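Local coordinates for protein ABC-type metal ion transport system, periplasmic component (Vibrio vulnificus, PDB 3K2D) that binds methionine, probably as the substrate-binding lipoprotein of an ABC transporter, and activates Toll-like receptor 2, at residues A28-G33 with T225-T230; L34-V39 with Q217-A222. The protein carries 4 engineered substitutions. All coordinates share one frame; numbering follows the deposited sequence.

Contact 1: residues A28-G33 with T225-T230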
ATOM      1  N   ALA A  28      20.379  -2.655   8.810  1.00 24.65           N
ATOM      2  CA  ALA A  28      21.296  -1.993   7.895  1.00 25.97           C
ATOM      3  C   ALA A  28      22.546  -1.462   8.621  1.00 27.11           C
ATOM      4  O   ALA A  28      23.641  -1.450   8.051  1.00 25.81           O
ATOM      5  CB  ALA A  28      20.584  -0.862   7.174  1.00 23.14           C
ATOM      6  N   LYS A  29      22.389  -1.031   9.871  1.00 27.93           N
ATOM      7  CA  LYS A  29      23.530  -0.511  10.624  1.00 31.01           C
ATOM      8  C   LYS A  29      24.464  -1.609  11.130  1.00 30.89           C
ATOM      9  O   LYS A  29      25.679  -1.442  11.140  1.00 30.97           O
ATOM     10  CB  LYS A  29      23.077   0.329  11.825  1.00 32.24           C
ATOM     11  CG  LYS A  29      24.254   0.983  12.556  1.00 36.84           C
ATOM     12  CD  LYS A  29      23.888   1.501  13.947  1.00 43.21           C
ATOM     13  CE  LYS A  29      22.888   2.661  13.900  1.00 46.17           C
ATOM     14  NZ  LYS A  29      22.504   3.135  15.268  1.00 45.98           N
ATOM     15  N   GLU A  30      23.894  -2.728  11.552  1.00 31.22           N
ATOM     16  CA  GLU A  30      24.690  -3.826  12.074  1.00 32.21           C
ATOM     17  C   GLU A  30      25.416  -4.570  10.967  1.00 32.62           C
ATOM     18  O   GLU A  30      26.578  -4.929  11.119  1.00 32.64           O
ATOM     19  CB  GLU A  30      23.792  -4.798  12.842  1.00 34.05           C
ATOM     20  CG  GLU A  30      22.755  -4.094  13.696  1.00 38.39           C
ATOM     21  CD  GLU A  30      21.946  -5.042  14.558  1.00 41.94           C
ATOM     22  OE1 GLU A  30      21.509  -6.105  14.046  1.00 43.61           O
ATOM     23  OE2 GLU A  30      21.737  -4.710  15.749  1.00 42.03           O
ATOM     24  N   LYS A  31      24.728  -4.793   9.852  1.00 33.36           N
ATOM     25  CA  LYS A  31      25.301  -5.515   8.721  1.00 32.76           C
ATOM     26  C   LYS A  31      26.140  -4.686   7.748  1.00 31.69           C
ATOM     27  O   LYS A  31      27.190  -5.136   7.294  1.00 31.51           O
ATOM     28  CB  LYS A  31      24.191  -6.202   7.922  1.00 35.35           C
ATOM     29  CG  LYS A  31      23.584  -7.428   8.570  1.00 37.92           C
ATOM     30  CD  LYS A  31      22.479  -7.993   7.683  1.00 40.90           C
ATOM     31  CE  LYS A  31      22.001  -9.368   8.151  1.00 42.58           C
ATOM     32  NZ  LYS A  31      22.948 -10.466   7.796  1.00 44.83           N
ATOM     33  N   TYR A  32      25.689  -3.481   7.419  1.00 30.01           N
ATOM     34  CA  TYR A  32      26.419  -2.670   6.449  1.00 28.41           C
ATOM     35  C   TYR A  32      26.963  -1.348   6.984  1.00 28.11           C
ATOM     36  O   TYR A  32      27.615  -0.599   6.250  1.00 27.93           O
ATOM     37  CB  TYR A  32      25.513  -2.412   5.240  1.00 27.70           C
ATOM     38  CG  TYR A  32      24.776  -3.656   4.799  1.00 29.13           C
ATOM     39  CD1 TYR A  32      25.472  -4.769   4.322  1.00 28.41           C
ATOM     40  CD2 TYR A  32      23.387  -3.753   4.928  1.00 28.58           C
ATOM     41  CE1 TYR A  32      24.811  -5.948   3.992  1.00 28.90           C
ATOM     42  CE2 TYR A  32      22.713  -4.930   4.601  1.00 28.44           C
ATOM     43  CZ  TYR A  32      23.433  -6.024   4.135  1.00 30.26           C
ATOM     44  OH  TYR A  32      22.783  -7.205   3.829  1.00 31.80           O
ATOM     45  N   GLY A  33      26.709  -1.065   8.257  1.00 26.12           N
ATOM     46  CA  GLY A  33      27.182   0.183   8.823  1.00 24.62           C
ATOM     47  C   GLY A  33      26.565   1.339   8.068  1.00 23.70           C
ATOM     48  O   GLY A  33      27.181   2.381   7.891  1.00 22.90           O
ATOM     49  N   THR A 225      15.907  -9.270   5.049  1.00 25.32           N
ATOM     50  CA  THR A 225      16.502 -10.223   5.980  1.00 26.84           C
ATOM     51  C   THR A 225      15.424 -10.930   6.773  1.00 28.21           C
ATOM     52  O   THR A 225      14.285 -10.464   6.849  1.00 28.90           O
ATOM     53  CB  THR A 225      17.463  -9.545   6.994  1.00 28.04           C
ATOM     54  OG1 THR A 225      16.741  -8.563   7.754  1.00 29.38           O
ATOM     55  CG2 THR A 225      18.659  -8.899   6.271  1.00 25.16           C
ATOM     56  N   GLU A 226      15.798 -12.052   7.377  1.00 30.93           N
ATOM     57  CA  GLU A 226      14.875 -12.839   8.177  1.00 31.84           C
ATOM     58  C   GLU A 226      14.414 -12.051   9.409  1.00 30.60           C
ATOM     59  O   GLU A 226      13.267 -12.189   9.844  1.00 31.00           O
ATOM     60  CB  GLU A 226      15.553 -14.136   8.616  1.00 34.78           C
ATOM     61  CG  GLU A 226      14.598 -15.264   8.972  1.00 42.79           C
ATOM     62  CD  GLU A 226      14.021 -15.958   7.741  1.00 48.15           C
ATOM     63  OE1 GLU A 226      14.819 -16.360   6.861  1.00 50.66           O
ATOM     64  OE2 GLU A 226      12.777 -16.110   7.656  1.00 49.50           O
ATOM     65  N   GLU A 227      15.303 -11.222   9.959  1.00 28.71           N
ATOM     66  CA  GLU A 227      14.972 -10.428  11.143  1.00 27.11           C
ATOM     67  C   GLU A 227      13.795  -9.495  10.892  1.00 26.64           C
ATOM     68  O   GLU A 227      12.821  -9.494  11.643  1.00 26.41           O
ATOM     69  CB  GLU A 227      16.175  -9.602  11.607  1.00 26.24           C
ATOM     70  CG  GLU A 227      16.019  -9.071  13.027  1.00 29.83           C
ATOM     71  CD  GLU A 227      17.205  -8.238  13.496  1.00 31.63           C
ATOM     72  OE1 GLU A 227      18.353  -8.590  13.156  1.00 33.49           O
ATOM     73  OE2 GLU A 227      16.991  -7.239  14.222  1.00 32.29           O
ATOM     74  N   VAL A 228      13.884  -8.703   9.830  1.00 25.45           N
ATOM     75  CA  VAL A 228      12.817  -7.776   9.500  1.00 23.01           C
ATOM     76  C   VAL A 228      11.526  -8.533   9.231  1.00 22.89           C
ATOM     77  O   VAL A 228      10.453  -8.116   9.662  1.00 21.72           O
ATOM     78  CB  VAL A 228      13.181  -6.924   8.265  1.00 22.43           C
ATOM     79  CG1 VAL A 228      11.978  -6.071   7.824  1.00 18.33           C
ATOM     80  CG2 VAL A 228      14.380  -6.035   8.601  1.00 20.72           C
ATOM     81  N   TYR A 229      11.635  -9.652   8.527  1.00 22.95           N
ATOM     82  CA  TYR A 229      10.461 -10.446   8.201  1.00 23.38           C
ATOM     83  C   TYR A 229       9.774 -10.873   9.485  1.00 24.51           C
ATOM     84  O   TYR A 229       8.549 -10.756   9.618  1.00 22.33           O
ATOM     85  CB  TYR A 229      10.864 -11.670   7.382  1.00 23.90           C
ATOM     86  CG  TYR A 229       9.724 -12.624   7.098  1.00 26.32           C
ATOM     87  CD1 TYR A 229       8.600 -12.211   6.378  1.00 27.91           C
ATOM     88  CD2 TYR A 229       9.782 -13.950   7.524  1.00 26.36           C
ATOM     89  CE1 TYR A 229       7.560 -13.102   6.087  1.00 28.77           C
ATOM     90  CE2 TYR A 229       8.754 -14.845   7.238  1.00 28.75           C
ATOM     91  CZ  TYR A 229       7.648 -14.416   6.519  1.00 29.24           C
ATOM     92  OH  TYR A 229       6.645 -15.309   6.224  1.00 30.24           O
ATOM     93  N   THR A 230      10.572 -11.366  10.428  1.00 25.80           N
ATOM     94  CA  THR A 230      10.058 -11.801  11.719  1.00 27.54           C
ATOM     95  C   THR A 230       9.345 -10.639  12.407  1.00 28.86           C
ATOM     96  O   THR A 230       8.236 -10.797  12.919  1.00 31.36           O
ATOM     97  CB  THR A 230      11.194 -12.298  12.627  1.00 28.11           C
ATOM     98  OG1 THR A 230      11.745 -13.500  12.077  1.00 27.97           O
ATOM     99  CG2 THR A 230      10.680 -12.569  14.030  1.00 25.90           C
TER
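Lys31 and Thr225 meet through their aliphatic parts, where the end of one helix passes the start of another. From CB, the lysine chain begins over the ring of its neighbour Tyr32, Lys31 CB standing 3.7 Å above the plane and over the ring centre. CG continues outward with chi1 at -74°, beside the backbone N, and the extended chain then slides past Thr225 in the opposite direction. Lys31 CD comes within 4.2 Å of the Thr225 methyl CG2, and Lys31 CE is closer still, at 3.9 Å. At chi4 the chain bends, and NZ swings away from the methyl. Thr225 occupies the N-cap position of its helix. Its OG1 lies between the backbone N and the carbonyl carbon (chi1 59°) and is hydrogen-bonded to Ala222 O, leaving CG2 as the group that meets the lysine.

A second pair, Glu30 and Glu227, crosses at about a right angle. Their carboxylate planes are 56° apart, and Glu30 OE1 stands 4.1 Å from Glu227 OE1. Lys26 NZ forms salt bridges with OE2 of both glutamates, which would be expected to offset the repulsion of the like charges. Further along the second segment, Thr230 OG1 and Thr230 N both donate to Glu226 O, from opposite faces of its carbonyl plane; the hydroxyl OG1 of Thr230 is 3.0 Å from Glu226 O.

This is a shallow surface contact between helices 16-32 and 226-235, which run in opposite directions. Beneath it, Thr225 and Glu227 rest on Val27, while the buried Val228 packs on Val20 and Val23 of helix 16-32. Tyr32 reaches the preceding helix, 214-223, touching Asn218, Lys221 and Ala222.

Contact 2: residues L34-V39 with Q217-A222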
ATOM      1  N   LEU A  34      25.330   1.134   7.624  1.00 24.09           N
ATOM      2  CA  LEU A  34      24.585   2.129   6.870  1.00 23.32           C
ATOM      3  C   LEU A  34      23.670   2.883   7.824  1.00 22.42           C
ATOM      4  O   LEU A  34      22.750   2.303   8.388  1.00 21.68           O
ATOM      5  CB  LEU A  34      23.734   1.433   5.802  1.00 22.93           C
ATOM      6  CG  LEU A  34      23.381   2.134   4.483  1.00 23.57           C
ATOM      7  CD1 LEU A  34      22.059   1.563   3.996  1.00 22.35           C
ATOM      8  CD2 LEU A  34      23.267   3.636   4.648  1.00 23.06           C
ATOM      9  N   ASP A  35      23.921   4.169   8.014  1.00 23.98           N
ATOM     10  CA  ASP A  35      23.076   4.952   8.903  1.00 25.44           C
ATOM     11  C   ASP A  35      21.847   5.438   8.157  1.00 25.60           C
ATOM     12  O   ASP A  35      21.953   6.177   7.180  1.00 27.22           O
ATOM     13  CB  ASP A  35      23.854   6.128   9.484  1.00 27.11           C
ATOM     14  CG  ASP A  35      24.868   5.687  10.522  1.00 29.56           C
ATOM     15  OD1 ASP A  35      24.514   4.830  11.362  1.00 31.65           O
ATOM     16  OD2 ASP A  35      26.007   6.192  10.504  1.00 30.64           O
ATOM     17  N   VAL A  36      20.677   5.012   8.616  1.00 23.45           N
ATOM     18  CA  VAL A  36      19.443   5.395   7.962  1.00 24.62           C
ATOM     19  C   VAL A  36      18.555   6.287   8.813  1.00 25.02           C
ATOM     20  O   VAL A  36      18.480   6.143  10.031  1.00 25.40           O
ATOM     21  CB  VAL A  36      18.628   4.145   7.548  1.00 25.65           C
ATOM     22  CG1 VAL A  36      17.254   4.549   7.019  1.00 23.62           C
ATOM     23  CG2 VAL A  36      19.386   3.369   6.490  1.00 25.26           C
ATOM     24  N   GLU A  37      17.897   7.223   8.147  1.00 25.09           N
ATOM     25  CA  GLU A  37      16.973   8.127   8.805  1.00 25.12           C
ATOM     26  C   GLU A  37      15.616   7.953   8.146  1.00 23.43           C
ATOM     27  O   GLU A  37      15.441   8.251   6.969  1.00 22.75           O
ATOM     28  CB  GLU A  37      17.425   9.580   8.669  1.00 25.49           C
ATOM     29  CG  GLU A  37      16.293  10.562   8.858  1.00 28.74           C
ATOM     30  CD  GLU A  37      16.772  11.964   9.124  1.00 31.99           C
ATOM     31  OE1 GLU A  37      17.268  12.217  10.248  1.00 35.65           O
ATOM     32  OE2 GLU A  37      16.661  12.810   8.212  1.00 32.19           O
ATOM     33  N   LEU A  38      14.661   7.446   8.911  1.00 22.05           N
ATOM     34  CA  LEU A  38      13.324   7.241   8.401  1.00 19.58           C
ATOM     35  C   LEU A  38      12.580   8.557   8.327  1.00 18.36           C
ATOM     36  O   LEU A  38      12.685   9.384   9.225  1.00 19.18           O
ATOM     37  CB  LEU A  38      12.554   6.272   9.297  1.00 18.77           C
ATOM     38  CG  LEU A  38      12.674   4.770   9.028  1.00 19.81           C
ATOM     39  CD1 LEU A  38      13.698   4.476   7.952  1.00 17.09           C
ATOM     40  CD2 LEU A  38      13.030   4.076  10.324  1.00 21.23           C
ATOM     41  N   VAL A  39      11.847   8.745   7.236  1.00 16.69           N
ATOM     42  CA  VAL A  39      11.036   9.934   7.031  1.00 15.58           C
ATOM     43  C   VAL A  39       9.628   9.412   6.744  1.00 15.26           C
ATOM     44  O   VAL A  39       9.352   8.859   5.674  1.00 14.74           O
ATOM     45  CB  VAL A  39      11.548  10.783   5.838  1.00 15.69           C
ATOM     46  CG1 VAL A  39      10.662  12.009   5.652  1.00 14.61           C
ATOM     47  CG2 VAL A  39      12.981  11.219   6.089  1.00 13.70           C
ATOM     48  N   GLN A 217      20.994  -0.257  -2.630  1.00 20.74           N
ATOM     49  CA  GLN A 217      21.073  -1.709  -2.649  1.00 19.15           C
ATOM     50  C   GLN A 217      21.165  -2.323  -1.245  1.00 20.45           C
ATOM     51  O   GLN A 217      20.489  -3.311  -0.956  1.00 21.24           O
ATOM     52  CB  GLN A 217      22.277  -2.184  -3.472  1.00 20.71           C
ATOM     53  CG  GLN A 217      22.272  -1.845  -4.951  1.00 22.12           C
ATOM     54  CD  GLN A 217      21.056  -2.376  -5.685  1.00 26.24           C
ATOM     55  OE1 GLN A 217      20.706  -3.554  -5.571  1.00 28.00           O
ATOM     56  NE2 GLN A 217      20.406  -1.503  -6.459  1.00 25.77           N
ATOM     57  N   ASN A 218      21.998  -1.762  -0.370  1.00 21.09           N
ATOM     58  CA  ASN A 218      22.139  -2.339   0.970  1.00 20.33           C
ATOM     59  C   ASN A 218      20.877  -2.259   1.804  1.00 18.64           C
ATOM     60  O   ASN A 218      20.557  -3.189   2.524  1.00 18.35           O
ATOM     61  CB  ASN A 218      23.304  -1.699   1.741  1.00 23.39           C
ATOM     62  CG  ASN A 218      24.658  -2.151   1.226  1.00 24.37           C
ATOM     63  OD1 ASN A 218      24.782  -3.235   0.661  1.00 27.45           O
ATOM     64  ND2 ASN A 218      25.679  -1.333   1.434  1.00 22.57           N
ATOM     65  N   PHE A 219      20.158  -1.148   1.715  1.00 17.92           N
ATOM     66  CA  PHE A 219      18.929  -1.022   2.478  1.00 16.26           C
ATOM     67  C   PHE A 219      17.935  -2.088   2.012  1.00 16.10           C
ATOM     68  O   PHE A 219      17.230  -2.680   2.826  1.00 14.71           O
ATOM     69  CB  PHE A 219      18.317   0.367   2.305  1.00 14.43           C
ATOM     70  CG  PHE A 219      17.066   0.559   3.096  1.00 13.72           C
ATOM     71  CD1 PHE A 219      17.120   0.724   4.470  1.00 12.86           C
ATOM     72  CD2 PHE A 219      15.823   0.485   2.482  1.00 14.36           C
ATOM     73  CE1 PHE A 219      15.951   0.807   5.216  1.00 13.12           C
ATOM     74  CE2 PHE A 219      14.657   0.567   3.220  1.00 11.41           C
ATOM     75  CZ  PHE A 219      14.720   0.726   4.586  1.00 11.40           C
ATOM     76  N   VAL A 220      17.891  -2.326   0.698  1.00 17.46           N
ATOM     77  CA  VAL A 220      17.007  -3.331   0.104  1.00 16.98           C
ATOM     78  C   VAL A 220      17.305  -4.696   0.700  1.00 18.33           C
ATOM     79  O   VAL A 220      16.396  -5.448   1.034  1.00 19.88           O
ATOM     80  CB  VAL A 220      17.201  -3.437  -1.439  1.00 15.49           C
ATOM     81  CG1 VAL A 220      16.450  -4.638  -1.984  1.00 13.69           C
ATOM     82  CG2 VAL A 220      16.712  -2.189  -2.120  1.00 15.38           C
ATOM     83  N   LYS A 221      18.587  -5.015   0.829  1.00 20.30           N
ATOM     84  CA  LYS A 221      18.996  -6.304   1.373  1.00 22.87           C
ATOM     85  C   LYS A 221      18.598  -6.424   2.845  1.00 21.26           C
ATOM     86  O   LYS A 221      18.056  -7.438   3.283  1.00 19.98           O
ATOM     87  CB  LYS A 221      20.514  -6.488   1.204  1.00 25.65           C
ATOM     88  CG  LYS A 221      20.920  -7.920   0.877  1.00 31.31           C
ATOM     89  CD  LYS A 221      22.434  -8.096   0.701  1.00 37.59           C
ATOM     90  CE  LYS A 221      22.977  -7.415  -0.559  1.00 40.42           C
ATOM     91  NZ  LYS A 221      22.958  -5.920  -0.491  1.00 43.54           N
ATOM     92  N   ALA A 222      18.861  -5.375   3.604  1.00 20.90           N
ATOM     93  CA  ALA A 222      18.525  -5.369   5.018  1.00 22.31           C
ATOM     94  C   ALA A 222      17.023  -5.584   5.252  1.00 22.57           C
ATOM     95  O   ALA A 222      16.622  -6.262   6.201  1.00 22.65           O
ATOM     96  CB  ALA A 222      18.972  -4.043   5.638  1.00 20.87           C
TER
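Phe219, Leu34 and Val36 bury the most surface here, in a largely apolar meeting of a helix with the strand 36-41 and the residues leading into it. Leu34 works through a single methyl. With CG anti to the backbone N (chi1 -151°), the branched end of the side chain is turned toward the helix, and Leu34 CD1 lies 4.0 Å from the backbone N of Phe219. Leu34 CD1 is also 4.3 Å from Phe219 CB and 4.2 Å from Asn218 CB, so it rests where two successive helix residues leave the backbone.

Phe219 sends its ring beyond Leu34 to Val36. Its CG is likewise anti to the backbone N (chi1 -179°), which brings the ring down toward the strand. There Val36 CG2 is 4.0 Å from Phe219 CD1, approaching the ring obliquely, and the two side chains cross at about a right angle.

The hydrophobic layer extends past these three residues: Leu34 touches Val8, Val36 touches Val8 and Val10, and Phe219 reaches Ile204 of strand 202-207. Helix 214-223 thus covers part of one face of the five-stranded mixed sheet, in which strand 36-41 is an edge strand. That sheet, with strand order 2-1-3-5-4 and a late strand, 202-207, inserted antiparallel, is the alpha/beta architecture of type II periplasmic binding proteins.

From the N terminus, strand 8-13 leads into helix 16-32, whose last turn supplies the first half of contact 1; the chain then turns directly into strand 36-41 and the first half of contact 2. Ala28 O and Leu34 N, 3.1 Å apart and probably hydrogen-bonded, join these two halves at the turn. After 177 intervening residues, helix 214-223 closes contact 2, and helix 226-235 closes contact 1 just afterwards, so the inner loop is nested in the outer one. The consecutive C-terminal helices are thereby fastened to the N-terminal beta-alpha-beta unit, helix 214-223 over its second strand and helix 226-235 beside its helix.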